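Exoglucanase A (Cellulomonas fimi, PDB 7CBD) hydrolyses, through this family 6 catalytic domain, beta-1,4-glucosidic linkages of cellulose with inversion of anomeric configuration, releasing cellobiose from non-reducing chain ends. Local coordinates at residues A143-P148 and S231-T236; T237-P242 and S351-S356; T254-S259 and F266-I271; R279-A284 and S288-L293; G343-A348 and P429-T434. One frame throughout, in Å; residues are numbered along the deposited sequence.

Contact 1 of 5, residues A143-P148 and S231-T236; sequences AATIEP and SDVANT
Pro148 and Val233 meet above the C-terminal ends of two parallel strands of the central sheet, the side on which a glycoside hydrolase family 6 barrel carries its active site. The side chains cross at about a right angle. One methyl does most of the touching: Val233 CG2 lies 3.7 Å from Pro148 CG and 3.8 Å from Pro148 CB, coming obliquely against the CB-CG edge of the pyrrolidine ring. The other methyl faces the strand, where Val233 CG1 is 4.4 Å from Thr145 CG2, a looser approach. Val233 CG1 almost eclipses the backbone N (chi1 -8°), an off-rotamer torsion, so the exact placing of the two methyls is best treated with caution. Its backbone place is set by a type II beta turn, in which Val233 is the second residue, closed by Asn235 N to Asp232 O at 2.9 Å. Ala234 takes the third turn position with positive phi (61°), as the type requires, and its N is bound by Asp295 OD2. Strand 187-192 lies between strands 141-146 and 228-231 in the sheet, and Asp192 of that strand is touched by both the Pro148 and the Val233 side chains.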
# COMPACT_ATOMS: atom_id res chain seq x y z
N ALA A 143 1.27 -12.53 6.49
CA ALA A 143 0.17 -11.60 6.25
C ALA A 143 0.15 -11.33 4.76
O ALA A 143 1.06 -10.68 4.23
CB ALA A 143 0.36 -10.31 7.04
N ALA A 144 -0.85 -11.87 4.08
CA ALA A 144 -0.97 -11.76 2.63
C ALA A 144 -1.88 -10.58 2.32
O ALA A 144 -3.08 -10.61 2.64
CB ALA A 144 -1.53 -13.05 2.06
N THR A 145 -1.31 -9.52 1.74
CA THR A 145 -2.13 -8.44 1.21
C THR A 145 -2.70 -8.89 -0.13
O THR A 145 -1.94 -9.20 -1.06
CB THR A 145 -1.29 -7.17 1.04
OG1 THR A 145 -1.00 -6.61 2.33
CG2 THR A 145 -2.04 -6.13 0.21
N ILE A 146 -4.03 -8.95 -0.23
CA ILE A 146 -4.70 -9.61 -1.35
C ILE A 146 -5.09 -8.56 -2.39
O ILE A 146 -6.07 -7.83 -2.23
CB ILE A 146 -5.92 -10.42 -0.90
CG1 ILE A 146 -5.58 -11.39 0.23
CG2 ILE A 146 -6.52 -11.17 -2.09
CD1 ILE A 146 -4.54 -12.42 -0.12
N GLU A 147 -4.32 -8.52 -3.48
CA GLU A 147 -4.64 -7.87 -4.75
C GLU A 147 -4.99 -6.39 -4.62
O GLU A 147 -6.16 -5.99 -4.79
CB GLU A 147 -5.68 -8.67 -5.53
CG GLU A 147 -5.19 -10.06 -5.94
CD GLU A 147 -4.15 -10.06 -7.06
OE1 GLU A 147 -3.93 -9.01 -7.71
OE2 GLU A 147 -3.55 -11.13 -7.30
N PRO A 148 -4.00 -5.54 -4.37
CA PRO A 148 -4.22 -4.09 -4.43
C PRO A 148 -4.83 -3.67 -5.77
O PRO A 148 -4.63 -4.32 -6.80
CB PRO A 148 -2.81 -3.52 -4.26
CG PRO A 148 -2.06 -4.59 -3.51
CD PRO A 148 -2.61 -5.89 -4.03
N SER A 231 -5.57 -0.53 3.94
CA SER A 231 -5.76 0.68 3.15
C SER A 231 -4.44 1.36 2.83
O SER A 231 -3.41 1.11 3.47
CB SER A 231 -6.71 1.67 3.84
OG SER A 231 -6.02 2.51 4.76
N ASP A 232 -4.48 2.22 1.81
CA ASP A 232 -3.39 3.10 1.42
C ASP A 232 -2.22 2.36 0.79
O ASP A 232 -1.14 2.96 0.66
CB ASP A 232 -2.89 3.95 2.60
CG ASP A 232 -2.69 5.43 2.27
OD1 ASP A 232 -3.11 5.90 1.19
OD2 ASP A 232 -2.11 6.12 3.14
N VAL A 233 -2.39 1.10 0.37
CA VAL A 233 -1.21 0.42 -0.16
C VAL A 233 -0.72 1.10 -1.43
O VAL A 233 -1.48 1.41 -2.36
CB VAL A 233 -1.22 -1.12 -0.16
CG1 VAL A 233 -2.40 -1.76 0.57
CG2 VAL A 233 -0.86 -1.70 -1.49
N ALA A 234 0.57 1.40 -1.43
CA ALA A 234 1.25 2.09 -2.51
C ALA A 234 0.71 3.48 -2.77
O ALA A 234 1.03 4.07 -3.80
CB ALA A 234 1.29 1.26 -3.80
N ASN A 235 -0.09 4.03 -1.86
CA ASN A 235 -0.63 5.38 -1.99
C ASN A 235 -0.01 6.28 -0.93
O ASN A 235 0.90 5.88 -0.20
CB ASN A 235 -2.16 5.37 -1.96
CG ASN A 235 -2.77 6.50 -2.79
OD1 ASN A 235 -2.84 7.64 -2.35
ND2 ASN A 235 -3.19 6.18 -4.01
N THR A 236 -0.48 7.52 -0.89
CA THR A 236 0.12 8.55 -0.07
C THR A 236 -0.88 9.32 0.78
O THR A 236 -0.49 10.26 1.46
CB THR A 236 0.93 9.54 -0.93
OG1 THR A 236 0.06 10.15 -1.90
CG2 THR A 236 2.06 8.83 -1.65

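Contact 2 of 5, residues T237-P242 and S351-S356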
# COMPACT_ATOMS: atom_id res chain seq x y z
N THR A 237 -2.15 8.93 0.78
CA THR A 237 -3.14 9.68 1.54
C THR A 237 -2.73 9.68 3.01
O THR A 237 -2.38 8.63 3.56
CB THR A 237 -4.50 9.04 1.36
OG1 THR A 237 -4.83 9.08 -0.04
CG2 THR A 237 -5.56 9.77 2.16
N PRO A 238 -2.72 10.84 3.68
CA PRO A 238 -2.13 10.90 5.03
C PRO A 238 -2.85 10.03 6.03
O PRO A 238 -4.05 9.76 5.92
CB PRO A 238 -2.24 12.38 5.42
CG PRO A 238 -3.16 12.99 4.45
CD PRO A 238 -3.10 12.17 3.19
N LEU A 239 -2.10 9.61 7.04
CA LEU A 239 -2.68 8.90 8.17
C LEU A 239 -3.71 9.77 8.87
O LEU A 239 -4.84 9.34 9.13
CB LEU A 239 -1.56 8.50 9.13
CG LEU A 239 -1.96 7.60 10.29
CD1 LEU A 239 -2.50 6.26 9.78
CD2 LEU A 239 -0.78 7.40 11.23
N GLU A 240 -3.34 11.02 9.17
CA GLU A 240 -4.23 12.00 9.76
C GLU A 240 -3.97 13.35 9.11
O GLU A 240 -2.84 13.67 8.74
CB GLU A 240 -4.03 12.15 11.27
CG GLU A 240 -4.58 10.99 12.08
CD GLU A 240 -4.77 11.33 13.54
OE1 GLU A 240 -3.75 11.49 14.25
OE2 GLU A 240 -5.94 11.45 13.98
N GLU A 241 -5.03 14.15 8.99
CA GLU A 241 -4.90 15.56 8.65
C GLU A 241 -4.98 16.34 9.96
O GLU A 241 -6.08 16.58 10.46
CB GLU A 241 -6.00 16.00 7.69
CG GLU A 241 -5.74 15.61 6.23
CD GLU A 241 -4.61 16.40 5.59
OE1 GLU A 241 -4.03 17.30 6.24
OE2 GLU A 241 -4.29 16.13 4.41
N PRO A 242 -3.85 16.75 10.54
CA PRO A 242 -3.89 17.31 11.91
C PRO A 242 -4.60 18.64 12.01
O PRO A 242 -5.20 18.94 13.06
CB PRO A 242 -2.40 17.45 12.26
CG PRO A 242 -1.71 17.57 10.93
CD PRO A 242 -2.48 16.67 10.01
N SER A 351 -1.57 2.81 19.27
CA SER A 351 -2.55 3.33 20.21
C SER A 351 -3.14 4.64 19.70
O SER A 351 -2.60 5.30 18.81
CB SER A 351 -1.89 3.57 21.56
OG SER A 351 -0.94 4.61 21.46
N GLY A 352 -4.29 5.01 20.28
CA GLY A 352 -4.90 6.30 20.06
C GLY A 352 -5.95 6.37 18.97
O GLY A 352 -6.48 7.46 18.72
N TYR A 353 -6.28 5.24 18.33
CA TYR A 353 -7.18 5.22 17.18
C TYR A 353 -8.18 4.08 17.31
O TYR A 353 -8.36 3.28 16.39
CB TYR A 353 -6.39 5.04 15.88
CG TYR A 353 -5.18 5.93 15.74
CD1 TYR A 353 -5.31 7.29 15.48
CD2 TYR A 353 -3.90 5.40 15.83
CE1 TYR A 353 -4.19 8.09 15.32
CE2 TYR A 353 -2.78 6.19 15.68
CZ TYR A 353 -2.93 7.54 15.43
OH TYR A 353 -1.81 8.33 15.29
N ALA A 354 -8.86 4.00 18.46
CA ALA A 354 -9.68 2.83 18.77
C ALA A 354 -10.69 2.51 17.68
O ALA A 354 -10.87 1.34 17.31
CB ALA A 354 -10.39 3.04 20.11
N ALA A 355 -11.37 3.53 17.14
CA ALA A 355 -12.43 3.25 16.17
C ALA A 355 -11.91 2.72 14.85
O ALA A 355 -12.71 2.23 14.03
CB ALA A 355 -13.29 4.49 15.96
N SER A 356 -10.61 2.80 14.60
CA SER A 356 -10.04 2.29 13.36
C SER A 356 -9.70 0.81 13.44
O SER A 356 -9.35 0.23 12.41
CB SER A 356 -8.78 3.09 13.01
OG SER A 356 -9.08 4.46 12.79
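Tyr353 O accepts a backbone bond from Ser356 N at 2.9 Å, and this closes the short 3-10 segment 354-356 just beyond the tyrosine, setting the base from which its ring reaches Glu240. The carboxylate arrives at the rim of that ring rather than over its pi face, because Glu240 OE1 lies near the ring plane, 3.6 Å from Tyr353 CE1, with Glu240 CD at 3.7 Å from the same carbon. The two flat groups stand almost perpendicular, their planes 88° apart. Glu240 gets there with CG beside the backbone N and anti to the carbonyl carbon (chi1 -74°), the chain running extended beyond CG. At 3.9 Å, Glu240 OE1 and Tyr353 OH are too far apart for a hydrogen bond; the hydroxyl has a weak one with Arg344 NH1 instead. Leu239 brings a methyl, CD2, to 4.3 Å from Tyr353 OH, a loose van der Waals approach. Ile271 of helix 270-283 packs against Leu239, Glu240 and Tyr353 alike, while Phe361 of strand 358-362 touches both Leu239 and Tyr353. A carboxylate oxygen at the hydrogen-bearing edge of an aromatic ring is electrostatically favourable, since that edge is slightly positive, but without a formal bond the attraction is likely to be modest at this surface position.

Contact 3 of 5, residues T254-S259 and F266-I271; sequences TPIRSS and FDFDEI
The guanidinium of Arg257 lies nearly parallel to the Phe266 ring (planes 17° apart), displaced so that it overlaps the CZ rim, while Arg257 CD sits over one face. Phe266 CZ sits over the centre of the guanidinium, 3.3 Å from Arg257 CZ and 3.2 Å from Arg257 NE, a close fit for two flat groups. Farther back along the arginine, CD makes a CH-pi contact with the same ring, 3.6 Å from its centroid and 16° off the normal. Phe268 is used differently: its edge is what meets the other segment. Ile256 CD1 lies in that ring's plane, 3.8 Å from Phe268 CE2, and Arg257 CB is 4.1 Å from Phe268 CE1. Arg257 CG stands between the backbone N and the carbonyl carbon, and from there the chain runs extended to NE, which lays CD over the Phe266 face and carries the guanidinium on past its CZ rim. Arg257 NH1 is hydrogen-bonded to Trp264 O, which probably limits how the group can turn against the ring. A leucine in its place would probably leave Trp264 O without this donor and the CZ rim of Phe266 without its flat partner. The base of the arginine belongs to a 3-10 turn in which Ser259 OG and Ser259 N both bind Ile256 O, the hydroxyl at 2.8 Å. This turn follows the small hairpin of strands 250-251 and 254-255; Ile256 also packs on Val320 of helix 316-323, while segment 266-271 leads into helix 270-283, whose N-cap is Asp269, with its OD1 bonded to Asp272 N.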
# COMPACT_ATOMS: atom_id res chain seq x y z
N THR A 254 -20.35 27.36 4.20
CA THR A 254 -19.78 26.56 3.11
C THR A 254 -18.96 25.43 3.71
O THR A 254 -17.99 25.70 4.46
CB THR A 254 -18.91 27.42 2.19
OG1 THR A 254 -19.68 28.54 1.73
CG2 THR A 254 -18.46 26.61 0.98
N PRO A 255 -19.30 24.17 3.45
CA PRO A 255 -18.53 23.06 4.02
C PRO A 255 -17.14 23.00 3.41
O PRO A 255 -16.98 23.08 2.20
CB PRO A 255 -19.36 21.82 3.65
CG PRO A 255 -20.74 22.36 3.31
CD PRO A 255 -20.49 23.71 2.71
N ILE A 256 -16.12 22.84 4.27
CA ILE A 256 -14.77 22.70 3.73
C ILE A 256 -14.64 21.44 2.88
O ILE A 256 -13.78 21.39 2.00
CB ILE A 256 -13.67 22.79 4.81
CG1 ILE A 256 -13.70 21.58 5.75
CG2 ILE A 256 -13.77 24.12 5.56
CD1 ILE A 256 -12.43 21.41 6.59
N ARG A 257 -15.47 20.42 3.12
CA ARG A 257 -15.41 19.23 2.28
C ARG A 257 -15.80 19.51 0.83
O ARG A 257 -15.44 18.73 -0.06
CB ARG A 257 -16.26 18.10 2.86
CG ARG A 257 -17.75 18.39 2.84
CD ARG A 257 -18.57 17.22 3.40
NE ARG A 257 -20.00 17.53 3.47
CZ ARG A 257 -20.94 16.94 2.73
NH1 ARG A 257 -20.61 16.00 1.86
NH2 ARG A 257 -22.22 17.28 2.87
N SER A 258 -16.51 20.61 0.57
CA SER A 258 -16.86 20.98 -0.79
C SER A 258 -15.70 21.62 -1.55
O SER A 258 -15.87 21.97 -2.72
CB SER A 258 -18.06 21.92 -0.81
OG SER A 258 -17.71 23.21 -0.36
N SER A 259 -14.55 21.77 -0.91
CA SER A 259 -13.36 22.26 -1.59
C SER A 259 -13.02 21.39 -2.79
O SER A 259 -13.36 20.20 -2.86
CB SER A 259 -12.17 22.26 -0.62
OG SER A 259 -11.93 20.95 -0.12
N PHE A 266 -16.18 13.07 3.10
CA PHE A 266 -15.98 13.29 4.54
C PHE A 266 -14.71 12.65 5.08
O PHE A 266 -14.35 12.92 6.24
CB PHE A 266 -17.15 12.71 5.35
CG PHE A 266 -18.37 13.57 5.38
CD1 PHE A 266 -18.46 14.65 6.25
CD2 PHE A 266 -19.45 13.28 4.57
CE1 PHE A 266 -19.61 15.44 6.28
CE2 PHE A 266 -20.60 14.05 4.60
CZ PHE A 266 -20.67 15.13 5.46
N ASP A 267 -14.04 11.80 4.31
CA ASP A 267 -12.87 11.06 4.80
C ASP A 267 -11.63 11.75 4.24
O ASP A 267 -11.26 11.55 3.08
CB ASP A 267 -12.90 9.60 4.37
CG ASP A 267 -14.00 8.79 5.06
OD1 ASP A 267 -14.71 9.33 5.93
OD2 ASP A 267 -14.16 7.61 4.71
N PHE A 268 -10.97 12.55 5.08
CA PHE A 268 -9.78 13.29 4.70
C PHE A 268 -8.50 12.51 4.94
O PHE A 268 -7.42 12.96 4.53
CB PHE A 268 -9.66 14.58 5.53
CG PHE A 268 -10.72 15.63 5.26
CD1 PHE A 268 -11.71 15.47 4.30
CD2 PHE A 268 -10.69 16.80 6.00
CE1 PHE A 268 -12.65 16.48 4.10
CE2 PHE A 268 -11.61 17.80 5.79
CZ PHE A 268 -12.60 17.64 4.85
N ASP A 269 -8.57 11.38 5.63
CA ASP A 269 -7.36 10.66 6.01
C ASP A 269 -7.70 9.21 6.27
O ASP A 269 -8.87 8.82 6.27
CB ASP A 269 -6.65 11.33 7.20
CG ASP A 269 -7.54 11.45 8.43
OD1 ASP A 269 -8.23 10.48 8.76
OD2 ASP A 269 -7.52 12.53 9.07
N GLU A 270 -6.66 8.41 6.50
CA GLU A 270 -6.84 6.97 6.56
C GLU A 270 -7.30 6.48 7.92
O GLU A 270 -7.92 5.42 8.00
CB GLU A 270 -5.57 6.25 6.09
CG GLU A 270 -5.25 6.51 4.62
CD GLU A 270 -6.36 6.04 3.69
OE1 GLU A 270 -6.50 4.82 3.48
OE2 GLU A 270 -7.12 6.89 3.17
N ILE A 271 -7.02 7.22 8.99
CA ILE A 271 -7.63 6.90 10.28
C ILE A 271 -9.15 6.97 10.16
O ILE A 271 -9.87 6.05 10.56
CB ILE A 271 -7.09 7.82 11.39
CG1 ILE A 271 -5.64 7.47 11.72
CG2 ILE A 271 -7.97 7.74 12.64
CD1 ILE A 271 -5.42 6.04 12.17

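Contact 4 of 5, residues R279-A284 and S288-L293; sequences RLLVAA and SSIGML
Ile290 holds CG1 between its backbone N and carbonyl carbon (chi1 57°), and an extended second torsion (165°) then carries CD1 out to Leu281 and Val282 on the helix. CD1 is the atom that does the touching: it lies 3.8 Å from Leu281 CB and 4.3 Å from Val282 CG2, and so rests against two consecutive residues of one helical turn. Val282 brings CG2 to the same side by setting it beside the backbone N, anti to the carbonyl carbon. That methyl also packs over main chain, with Ser288 CA 3.7 Å away and Ser288 N at 4.1 Å. The serine side chain contributes little, its CB being 4.4 Å from Val282 CG2. Across the two segments the contact is van der Waals only, methyl and methylene groups against each other and against the Ser288 main chain. A polar link comes from the same helix just outside the segment: His278 NE2 is hydrogen-bonded to Ile290 O. Leu281 and Ile290 both lean on Phe229 of the neighbouring strand 228-231, while Leu281 continues to Ala209 and Phe212 of helix 202-218. Strand 228-231 is followed, after an excursion that includes the hairpin 250-251/254-255, by helix 270-283 and strand 291-295, which pairs in parallel with 228-231; the contact therefore belongs to a beta-alpha-beta crossover of the barrel, at the tight return from the helix into its next strand.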
# COMPACT_ATOMS: atom_id res chain seq x y z
N ARG A 279 -16.92 0.02 10.11
CA ARG A 279 -18.36 0.08 10.37
C ARG A 279 -19.14 -0.56 9.23
O ARG A 279 -19.96 -1.46 9.45
CB ARG A 279 -18.81 1.53 10.53
CG ARG A 279 -18.45 2.18 11.85
CD ARG A 279 -19.16 3.53 12.00
NE ARG A 279 -18.68 4.54 11.05
CZ ARG A 279 -17.70 5.39 11.31
NH1 ARG A 279 -17.09 5.37 12.48
NH2 ARG A 279 -17.33 6.27 10.39
N LEU A 280 -18.89 -0.12 8.00
CA LEU A 280 -19.67 -0.60 6.86
C LEU A 280 -19.46 -2.08 6.62
O LEU A 280 -20.40 -2.80 6.27
CB LEU A 280 -19.32 0.19 5.60
CG LEU A 280 -19.73 1.66 5.59
CD1 LEU A 280 -19.24 2.31 4.32
CD2 LEU A 280 -21.23 1.81 5.73
N LEU A 281 -18.22 -2.56 6.77
CA LEU A 281 -17.95 -3.97 6.54
C LEU A 281 -18.68 -4.84 7.56
O LEU A 281 -19.28 -5.86 7.20
CB LEU A 281 -16.45 -4.24 6.57
CG LEU A 281 -15.71 -3.69 5.35
CD1 LEU A 281 -14.23 -3.54 5.65
CD2 LEU A 281 -15.94 -4.57 4.11
N VAL A 282 -18.68 -4.43 8.83
CA VAL A 282 -19.42 -5.18 9.84
C VAL A 282 -20.90 -5.18 9.51
O VAL A 282 -21.57 -6.22 9.55
CB VAL A 282 -19.14 -4.63 11.25
CG1 VAL A 282 -20.08 -5.26 12.27
CG2 VAL A 282 -17.69 -4.87 11.63
N ALA A 283 -21.44 -4.02 9.15
CA ALA A 283 -22.86 -3.94 8.80
C ALA A 283 -23.18 -4.82 7.60
O ALA A 283 -24.29 -5.37 7.51
CB ALA A 283 -23.24 -2.49 8.53
N ALA A 284 -22.22 -5.01 6.69
CA ALA A 284 -22.42 -5.82 5.50
C ALA A 284 -22.29 -7.32 5.76
O ALA A 284 -22.55 -8.11 4.85
CB ALA A 284 -21.44 -5.40 4.40
N SER A 288 -17.25 -8.36 13.82
CA SER A 288 -16.62 -7.16 14.36
C SER A 288 -15.13 -7.35 14.63
O SER A 288 -14.40 -6.35 14.74
CB SER A 288 -17.35 -6.71 15.63
OG SER A 288 -17.23 -7.68 16.65
N SER A 289 -14.66 -8.59 14.72
CA SER A 289 -13.26 -8.91 15.00
C SER A 289 -12.33 -8.58 13.84
O SER A 289 -11.11 -8.64 14.03
CB SER A 289 -13.14 -10.39 15.34
OG SER A 289 -13.79 -11.19 14.36
N ILE A 290 -12.84 -8.27 12.65
CA ILE A 290 -11.94 -7.91 11.55
C ILE A 290 -11.06 -6.75 11.99
O ILE A 290 -11.49 -5.83 12.70
CB ILE A 290 -12.70 -7.58 10.25
CG1 ILE A 290 -13.72 -6.45 10.47
CG2 ILE A 290 -13.33 -8.84 9.66
CD1 ILE A 290 -14.25 -5.80 9.20
N GLY A 291 -9.79 -6.80 11.58
CA GLY A 291 -8.84 -5.75 11.89
C GLY A 291 -8.37 -5.03 10.64
O GLY A 291 -8.51 -5.55 9.52
N MET A 292 -7.80 -3.85 10.82
CA MET A 292 -7.42 -2.98 9.72
C MET A 292 -5.93 -2.71 9.76
O MET A 292 -5.32 -2.64 10.84
CB MET A 292 -8.17 -1.63 9.80
CG MET A 292 -9.67 -1.77 10.07
SD MET A 292 -10.61 -2.68 8.83
CE MET A 292 -10.74 -1.41 7.59
N LEU A 293 -5.34 -2.55 8.58
CA LEU A 293 -3.96 -2.11 8.43
C LEU A 293 -3.94 -0.84 7.58
O LEU A 293 -4.79 -0.67 6.71
CB LEU A 293 -3.11 -3.15 7.69
CG LEU A 293 -3.04 -4.56 8.27
CD1 LEU A 293 -2.30 -5.46 7.31
CD2 LEU A 293 -2.35 -4.55 9.63

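Contact 5 of 5, residues G343-A348 and P429-T434; sequences GRFPEA and PVIGGT
Arg344 and Pro429 bring their CA atoms to 6.2 Å where two extended, non-regular backbones pass, and the peptide bond before Pro429 is cis. A water ties the main chains together, donating to Gly343 O at 2.8 Å and to Pro429 O at 2.7 Å. Separately, Arg344 lays its aliphatic part against the proline ring: Arg344 CD is 3.7 Å from Pro429 CD, the chain bending at chi2 and chi3 (-86° and -65°) to turn its guanidinium back along its own segment. There Arg344 NH2 forms a salt bridge with Glu347 OE1, 2.8 Å long and nearly straight at 163°, in the guanidinium plane and on the syn side of the carboxylate. With an alanine here, Glu347 would probably lose its charged mate and Pro429 the methylene cover on its ring. The second apolar point is Phe345 CE1 on Ile431 CG1, at 4.0 Å, the side chains crossing at about a right angle. Phe345 and Ile431 both also touch Thr44 of helix 36-45. The arrangement fastens the extended chain after helix 417-425 to the barrel, beside the approach to strand 347-348, which pairs antiparallel with barrel strand 358-362.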
# COMPACT_ATOMS: atom_id res chain seq x y z
N GLY A 343 6.01 7.81 6.11
CA GLY A 343 5.12 7.97 7.25
C GLY A 343 5.59 7.24 8.49
O GLY A 343 6.79 7.00 8.69
N ARG A 344 4.64 6.87 9.34
CA ARG A 344 4.95 6.18 10.58
C ARG A 344 5.67 4.86 10.31
O ARG A 344 5.32 4.12 9.39
CB ARG A 344 3.65 5.89 11.34
CG ARG A 344 3.03 7.12 11.99
CD ARG A 344 3.62 7.38 13.36
NE ARG A 344 3.32 6.31 14.31
CZ ARG A 344 2.24 6.29 15.10
NH1 ARG A 344 1.35 7.27 15.04
NH2 ARG A 344 2.06 5.28 15.95
N PHE A 345 6.67 4.57 11.14
CA PHE A 345 7.34 3.29 11.02
C PHE A 345 6.37 2.15 11.35
O PHE A 345 5.43 2.33 12.14
CB PHE A 345 8.53 3.24 11.98
CG PHE A 345 9.77 3.94 11.46
CD1 PHE A 345 9.71 4.86 10.43
CD2 PHE A 345 11.01 3.66 12.03
CE1 PHE A 345 10.87 5.50 9.96
CE2 PHE A 345 12.15 4.28 11.58
CZ PHE A 345 12.09 5.20 10.55
N PRO A 346 6.57 0.98 10.75
CA PRO A 346 5.71 -0.16 11.08
C PRO A 346 5.65 -0.42 12.58
O PRO A 346 6.63 -0.28 13.30
CB PRO A 346 6.39 -1.32 10.34
CG PRO A 346 7.00 -0.63 9.13
CD PRO A 346 7.52 0.68 9.67
N GLU A 347 4.46 -0.80 13.05
CA GLU A 347 4.21 -0.87 14.48
C GLU A 347 2.97 -1.70 14.74
O GLU A 347 1.93 -1.47 14.12
CB GLU A 347 4.01 0.54 15.04
CG GLU A 347 3.76 0.59 16.54
CD GLU A 347 3.43 1.99 17.02
OE1 GLU A 347 3.51 2.94 16.21
OE2 GLU A 347 3.07 2.15 18.20
N ALA A 348 3.07 -2.66 15.66
CA ALA A 348 1.91 -3.46 16.03
C ALA A 348 0.96 -2.63 16.89
O ALA A 348 1.39 -1.82 17.71
CB ALA A 348 2.37 -4.68 16.82
N PRO A 429 6.53 11.02 11.05
CA PRO A 429 7.50 11.71 11.91
C PRO A 429 8.90 11.77 11.30
O PRO A 429 9.24 11.01 10.39
CB PRO A 429 7.53 10.84 13.17
CG PRO A 429 6.20 10.14 13.18
CD PRO A 429 5.88 9.89 11.74
N VAL A 430 9.70 12.73 11.78
CA VAL A 430 11.08 12.80 11.31
C VAL A 430 11.79 11.49 11.62
O VAL A 430 11.42 10.73 12.52
CB VAL A 430 11.83 14.00 11.92
CG1 VAL A 430 11.18 15.30 11.48
CG2 VAL A 430 11.88 13.89 13.44
N ILE A 431 12.83 11.22 10.84
CA ILE A 431 13.63 10.01 11.01
C ILE A 431 14.91 10.38 11.74
O ILE A 431 15.56 11.38 11.41
CB ILE A 431 13.94 9.37 9.64
CG1 ILE A 431 12.64 8.91 8.97
CG2 ILE A 431 14.92 8.22 9.79
CD1 ILE A 431 12.82 8.62 7.48
N GLY A 432 15.27 9.59 12.75
CA GLY A 432 16.56 9.73 13.39
C GLY A 432 17.63 8.96 12.64
O GLY A 432 17.35 8.01 11.93
N GLY A 433 18.88 9.39 12.80
CA GLY A 433 19.98 8.74 12.10
C GLY A 433 20.54 7.54 12.85
O GLY A 433 20.48 7.45 14.07
N THR A 434 21.09 6.60 12.08
CA THR A 434 21.81 5.44 12.61
C THR A 434 23.25 5.52 12.11
O THR A 434 23.47 5.77 10.92
CB THR A 434 21.18 4.13 12.12
OG1 THR A 434 19.85 4.01 12.64
CG2 THR A 434 22.00 2.93 12.58
O HOH W 1 8.98 8.40 9.67

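How the contacts relate
Contact 1 is the one beside the catalytic machinery: the Pro148 side chain is about 5 Å from that of Asp149, the predicted proton donor, and Val233's about 9 Å from that of Asp371, the predicted nucleophile. Contact 4 reaches the same sheet, and Ser231 N to Leu293 O (2.9 Å) joins the two as neighbouring strands. Contact 2 meets contact 3 through Glu241 N to Asp269 OD2 (3.0 Å) and Ser356 OG to Ile271 O (2.8 Å). Helix 270-283 runs from contact 3 to contact 4, whose centres lie about 22 Å apart. Contact 5 abuts contact 2, Leu239 CD2 being 3.9 Å from Arg344 CG, and their segments alternate along the chain.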